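Local coordinates for DUF4595 domain-containing protein (Bacteroides vulgatus, PDB 3TZG) that is of unknown function but folds into a porin-like antiparallel beta barrel, at residues 155-160 with 202-207. Numbering follows the deposited sequence.
Sequences TYYNYD and NDIGYC
Two neighbouring staves of the porin-like barrel, strands 150-158 and 199-208, meet here as an antiparallel ladder; within it the axes of 155-158 and 203-207 come to 4.8 Å at their closest approach. Y156 and G205 form a hydrogen-bonded pair: Y156 N gives to G205 O at 2.9 Å, and G205 N returns a bond to Y156 O, each donor lying in the carbonyl plane. G205 has no side chain on the face that carries the Y156 ring, but its carbonyl oxygen lies at the edge of that ring, near its plane; the ring also stacks with that of H154. The next hydrogen-bonded pair, N158 with D203, has N158 N donating to D203 O.

T155, Y157, I204 and Y206 share the opposite, largely buried face. Beta-branched I204 suits its place between two partners: its CG2, anti to the backbone N, lies 3.6 Å from Y157 CE1 and also touches T155 CG2. Tyrosine brings both an apolar flank and a polar tip; Y157 lies alongside I204, while its OH bonds to the backbone N of D177 and, through a water, to Y206 OH.

Where strand 150-158 ends, N202 N bonds to N158 O, and asparagine amides continue the link because each can both give and accept. The two amide planes stand 85° apart. N202 ND2 serves D203 OD2 as well as N158 OD1, while N202 OD1 accepts from N161 N. An Asx turn follows, in which D160 N gives to N158 OD1, and N158 ND2 donates to D160 OD2, bracing the amide from its other end. N158 OD1 is thus gripped from opposite faces of its plane, by N202 ND2 at 3.0 Å and by D160 N at 3.0 Å.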
loop_
_atom_site.group_PDB
_atom_site.type_symbol
_atom_site.label_atom_id
_atom_site.label_comp_id
_atom_site.label_asym_id
_atom_site.label_seq_id
_atom_site.Cartn_x
_atom_site.Cartn_y
_atom_site.Cartn_z
ATOM N N THR A 155 -13.243 -5.565 1.842
ATOM C CA THR A 155 -13.241 -4.338 1.020
ATOM C C THR A 155 -13.628 -4.681 -0.454
ATOM O O THR A 155 -13.112 -5.637 -1.027
ATOM C CB THR A 155 -11.887 -3.657 1.115
ATOM O OG1 THR A 155 -11.545 -3.440 2.481
ATOM C CG2 THR A 155 -11.854 -2.361 0.409
ATOM N N TYR A 156 -14.571 -3.925 -1.037
ATOM C CA TYR A 156 -15.023 -4.162 -2.415
ATOM C C TYR A 156 -14.686 -2.941 -3.277
ATOM O O TYR A 156 -14.879 -1.818 -2.829
ATOM C CB TYR A 156 -16.538 -4.485 -2.462
ATOM C CG TYR A 156 -16.960 -5.653 -1.598
ATOM C CD1 TYR A 156 -17.284 -5.474 -0.252
ATOM C CD2 TYR A 156 -17.078 -6.932 -2.129
ATOM C CE1 TYR A 156 -17.732 -6.535 0.533
ATOM C CE2 TYR A 156 -17.486 -8.011 -1.339
ATOM C CZ TYR A 156 -17.822 -7.803 -0.012
ATOM O OH TYR A 156 -18.192 -8.860 0.790
ATOM N N TYR A 157 -14.186 -3.152 -4.507
ATOM C CA TYR A 157 -13.799 -2.044 -5.403
ATOM C C TYR A 157 -14.616 -2.031 -6.668
ATOM O O TYR A 157 -14.767 -3.059 -7.330
ATOM C CB TYR A 157 -12.300 -2.125 -5.783
ATOM C CG TYR A 157 -11.382 -1.979 -4.598
ATOM C CD1 TYR A 157 -11.044 -0.723 -4.106
ATOM C CD2 TYR A 157 -10.933 -3.093 -3.904
ATOM C CE1 TYR A 157 -10.262 -0.579 -2.963
ATOM C CE2 TYR A 157 -10.147 -2.964 -2.761
ATOM C CZ TYR A 157 -9.796 -1.705 -2.302
ATOM O OH TYR A 157 -9.007 -1.578 -1.182
ATOM N N ASN A 158 -15.077 -0.845 -7.044
ATOM C CA ASN A 158 -15.875 -0.643 -8.254
ATOM C C ASN A 158 -15.059 0.160 -9.306
ATOM O O ASN A 158 -14.422 1.148 -8.951
ATOM C CB ASN A 158 -17.177 0.065 -7.906
ATOM C CG ASN A 158 -18.069 0.242 -9.093
ATOM O OD1 ASN A 158 -17.922 1.192 -9.882
ATOM N ND2 ASN A 158 -18.988 -0.692 -9.273
ATOM N N TYR A 159 -15.123 -0.271 -10.595
ATOM C CA TYR A 159 -14.418 0.299 -11.754
ATOM C C TYR A 159 -15.388 0.659 -12.913
ATOM O O TYR A 159 -14.969 0.698 -14.083
ATOM C CB TYR A 159 -13.379 -0.715 -12.259
ATOM C CG TYR A 159 -12.338 -1.080 -11.228
ATOM C CD1 TYR A 159 -11.167 -0.333 -11.096
ATOM C CD2 TYR A 159 -12.496 -2.196 -10.413
ATOM C CE1 TYR A 159 -10.200 -0.662 -10.143
ATOM C CE2 TYR A 159 -11.545 -2.525 -9.447
ATOM C CZ TYR A 159 -10.403 -1.753 -9.314
ATOM O OH TYR A 159 -9.469 -2.104 -8.390
ATOM N N ASP A 160 -16.684 0.908 -12.606
ATOM C CA ASP A 160 -17.699 1.157 -13.637
ATOM C C ASP A 160 -17.427 2.441 -14.409
ATOM O O ASP A 160 -17.800 2.512 -15.574
ATOM C CB ASP A 160 -19.112 1.200 -13.030
ATOM C CG ASP A 160 -19.554 -0.122 -12.411
ATOM O OD1 ASP A 160 -18.962 -1.181 -12.768
ATOM O OD2 ASP A 160 -20.486 -0.103 -11.570
ATOM N N ASN A 202 -13.271 3.807 -8.764
ATOM C CA ASN A 202 -14.033 5.049 -8.598
ATOM C C ASN A 202 -14.749 5.069 -7.245
ATOM O O ASN A 202 -14.935 6.139 -6.675
ATOM C CB ASN A 202 -15.017 5.263 -9.730
ATOM C CG ASN A 202 -15.861 4.093 -10.105
ATOM O OD1 ASN A 202 -15.484 3.262 -10.927
ATOM N ND2 ASN A 202 -17.071 4.096 -9.637
ATOM N N ASP A 203 -15.093 3.898 -6.704
ATOM C CA ASP A 203 -15.790 3.774 -5.412
ATOM C C ASP A 203 -15.269 2.567 -4.615
ATOM O O ASP A 203 -14.815 1.576 -5.195
ATOM C CB ASP A 203 -17.306 3.676 -5.624
ATOM C CG ASP A 203 -17.884 4.990 -6.166
ATOM O OD1 ASP A 203 -18.011 5.958 -5.376
ATOM O OD2 ASP A 203 -18.149 5.065 -7.391
ATOM N N ILE A 204 -15.265 2.704 -3.279
ATOM C CA ILE A 204 -14.798 1.681 -2.335
ATOM C C ILE A 204 -15.829 1.515 -1.211
ATOM O O ILE A 204 -16.325 2.530 -0.695
ATOM C CB ILE A 204 -13.390 2.022 -1.739
ATOM C CG1 ILE A 204 -12.406 2.526 -2.820
ATOM C CG2 ILE A 204 -12.837 0.817 -0.913
ATOM C CD1 ILE A 204 -11.314 3.294 -2.361
ATOM N N GLY A 205 -16.078 0.257 -0.814
ATOM C CA GLY A 205 -16.976 -0.133 0.274
ATOM C C GLY A 205 -16.275 -1.050 1.266
ATOM O O GLY A 205 -15.543 -1.971 0.876
ATOM N N TYR A 206 -16.518 -0.811 2.572
ATOM C CA TYR A 206 -15.951 -1.549 3.692
ATOM C C TYR A 206 -17.000 -2.215 4.538
ATOM O O TYR A 206 -17.888 -1.532 5.036
ATOM C CB TYR A 206 -15.163 -0.591 4.587
ATOM C CG TYR A 206 -14.041 0.079 3.851
ATOM C CD1 TYR A 206 -12.797 -0.534 3.729
ATOM C CD2 TYR A 206 -14.207 1.340 3.293
ATOM C CE1 TYR A 206 -11.749 0.092 3.056
ATOM C CE2 TYR A 206 -13.174 1.966 2.607
ATOM C CZ TYR A 206 -11.951 1.335 2.480
ATOM O OH TYR A 206 -10.949 1.944 1.774
ATOM N N CYS A 207 -16.864 -3.514 4.777
ATOM C CA CYS A 207 -17.788 -4.204 5.656
ATOM C C CYS A 207 -16.981 -4.827 6.794
ATOM O O CYS A 207 -16.300 -5.825 6.599
ATOM C CB CYS A 207 -18.618 -5.232 4.885
ATOM S SG CYS A 207 -19.761 -6.195 5.911
HETATM O O HOH W 1 -8.885 0.692 0.349
#